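PDB 5TF3: putative membrane protein from Yersinia pestis CO92, which is of unknown function, belongs to the DUF1198 family and folds, in the crystallised fragment, as a compact all-helical domain. Local coordinates for residues Gln37-Ile40 against Arg41-Asn45. Sequence-based numbering, arbitrary orientation. Where two conformers were deposited one is given.
Sequences QMFI and RSTSN
The side chains of Thr43 and Ser44 fold back onto the carbonyl oxygens of Phe39 and Ile40, one turn earlier in helix 33-45, a local contact near the C-terminal end of an amphipathic helix in this all-alpha fold. It illustrates how i to i+4 side-chain hydroxyls can bond back to carbonyls that already serve the helix. Phe39 O accepts both Thr43 N at 3.0 Å and Thr43 OG1 at 2.9 Å, the two donors coming from opposite faces of the carbonyl plane. Thr43 OG1 lies beside its own backbone N (chi1 -57°), which puts it over the centre of the Phe39 ring, 3.6 Å above the plane. The same ring touches helices 22-29 and 48-65 and meets Tyr100 edge-to-face. Ile40 O likewise accepts from Ser44 N and, at 2.9 Å, from Ser44 OG, again from opposite faces; each buried residue thus spends its hydroxyl proton on a carbonyl of its own helix, while Ile40 packs against helix 2-17. On the exposed side, Arg41 folds back at chi3, bringing Gln37 O and Met38 CA over one face of its guanidinium, with Arg41 NH2 4.1 Å from Met38 CG; a water weakly links Arg41 NH2 with Met38 O. One turn on, Asn45 ND2 donates to a lone pair of Arg41 O at 3.0 Å, in the carbonyl plane.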
loop_
_atom_site.group_PDB
_atom_site.type_symbol
_atom_site.label_atom_id
_atom_site.label_comp_id
_atom_site.label_asym_id
_atom_site.label_seq_id
_atom_site.Cartn_x
_atom_site.Cartn_y
_atom_site.Cartn_z
ATOM N N GLN A 37 -1.578 -0.322 -15.571
ATOM C CA GLN A 37 -0.876 0.632 -16.428
ATOM C C GLN A 37 -0.854 2.015 -15.803
ATOM O O GLN A 37 0.184 2.693 -15.803
ATOM C CB GLN A 37 -1.532 0.685 -17.811
ATOM C CG GLN A 37 -1.370 -0.587 -18.629
ATOM C CD GLN A 37 -2.257 -0.589 -19.876
ATOM O OE1 GLN A 37 -2.666 0.472 -20.367
ATOM N NE2 GLN A 37 -2.565 -1.782 -20.384
HETATM N N MSE A 38 -1.990 2.455 -15.262
HETATM C CA MSE A 38 -2.084 3.742 -14.579
HETATM C C MSE A 38 -1.175 3.785 -13.350
HETATM O O MSE A 38 -0.480 4.777 -13.115
HETATM C CB MSE A 38 -3.545 4.024 -14.193
HETATM C CG MSE A 38 -4.507 4.031 -15.402
HETATM SE SE MSE A 38 -6.437 3.867 -14.993
HETATM C CE MSE A 38 -6.706 5.593 -14.126
ATOM N N PHE A 39 -1.171 2.697 -12.571
ATOM C CA PHE A 39 -0.351 2.661 -11.363
ATOM C C PHE A 39 1.127 2.699 -11.712
ATOM O O PHE A 39 1.903 3.439 -11.096
ATOM C CB PHE A 39 -0.674 1.418 -10.535
ATOM C CG PHE A 39 0.203 1.255 -9.327
ATOM C CD1 PHE A 39 -0.045 1.991 -8.171
ATOM C CD2 PHE A 39 1.269 0.375 -9.341
ATOM C CE1 PHE A 39 0.764 1.844 -7.053
ATOM C CE2 PHE A 39 2.088 0.221 -8.215
ATOM C CZ PHE A 39 1.828 0.956 -7.074
ATOM N N ILE A 40 1.529 1.905 -12.703
ATOM C CA ILE A 40 2.925 1.857 -13.134
ATOM C C ILE A 40 3.369 3.216 -13.649
ATOM O O ILE A 40 4.475 3.686 -13.347
ATOM C CB ILE A 40 3.105 0.773 -14.216
ATOM C CG1 ILE A 40 3.015 -0.627 -13.603
ATOM C CG2 ILE A 40 4.372 0.999 -14.996
ATOM C CD1 ILE A 40 3.680 -0.762 -12.294
ATOM N N ARG A 41 2.527 3.854 -14.466
ATOM C CA ARG A 41 2.911 5.135 -15.045
ATOM C C ARG A 41 3.041 6.204 -13.971
ATOM O O ARG A 41 3.954 7.032 -14.025
ATOM C CB ARG A 41 1.913 5.580 -16.111
ATOM C CG ARG A 41 2.337 6.899 -16.759
ATOM C CD ARG A 41 1.476 7.273 -17.949
ATOM N NE ARG A 41 0.075 7.252 -17.570
ATOM C CZ ARG A 41 -0.839 6.459 -18.117
ATOM N NH1 ARG A 41 -0.509 5.627 -19.105
ATOM N NH2 ARG A 41 -2.089 6.513 -17.673
ATOM N N SER A 42 2.147 6.202 -12.980
ATOM C CA SER A 42 2.243 7.235 -11.953
ATOM C C SER A 42 3.426 6.977 -11.024
ATOM O O SER A 42 4.032 7.925 -10.512
ATOM C CB SER A 42 0.928 7.344 -11.170
ATOM O OG SER A 42 0.926 6.521 -10.014
ATOM N N THR A 43 3.798 5.715 -10.821
ATOM C CA THR A 43 4.891 5.418 -9.904
ATOM C C THR A 43 6.259 5.580 -10.558
ATOM O O THR A 43 7.226 5.939 -9.881
ATOM C CB THR A 43 4.740 3.997 -9.353
ATOM O OG1 THR A 43 3.458 3.863 -8.721
ATOM C CG2 THR A 43 5.811 3.711 -8.332
ATOM N N SER A 44 6.375 5.320 -11.859
ATOM C CA SER A 44 7.677 5.465 -12.495
ATOM C C SER A 44 7.969 6.913 -12.876
ATOM O O SER A 44 9.138 7.297 -12.982
ATOM C CB SER A 44 7.767 4.551 -13.720
ATOM O OG SER A 44 6.741 4.849 -14.651
ATOM N N ASN A 45 6.936 7.729 -13.060
ATOM C CA ASN A 45 7.101 9.123 -13.463
ATOM C C ASN A 45 6.890 10.104 -12.322
ATOM O O ASN A 45 6.986 11.318 -12.543
ATOM C CB ASN A 45 6.132 9.468 -14.600
ATOM C CG ASN A 45 6.501 8.797 -15.909
ATOM O OD1 ASN A 45 7.150 9.399 -16.766
ATOM N ND2 ASN A 45 6.086 7.544 -16.071
HETATM O O HOH W 1 -1.467 7.512 -14.685
#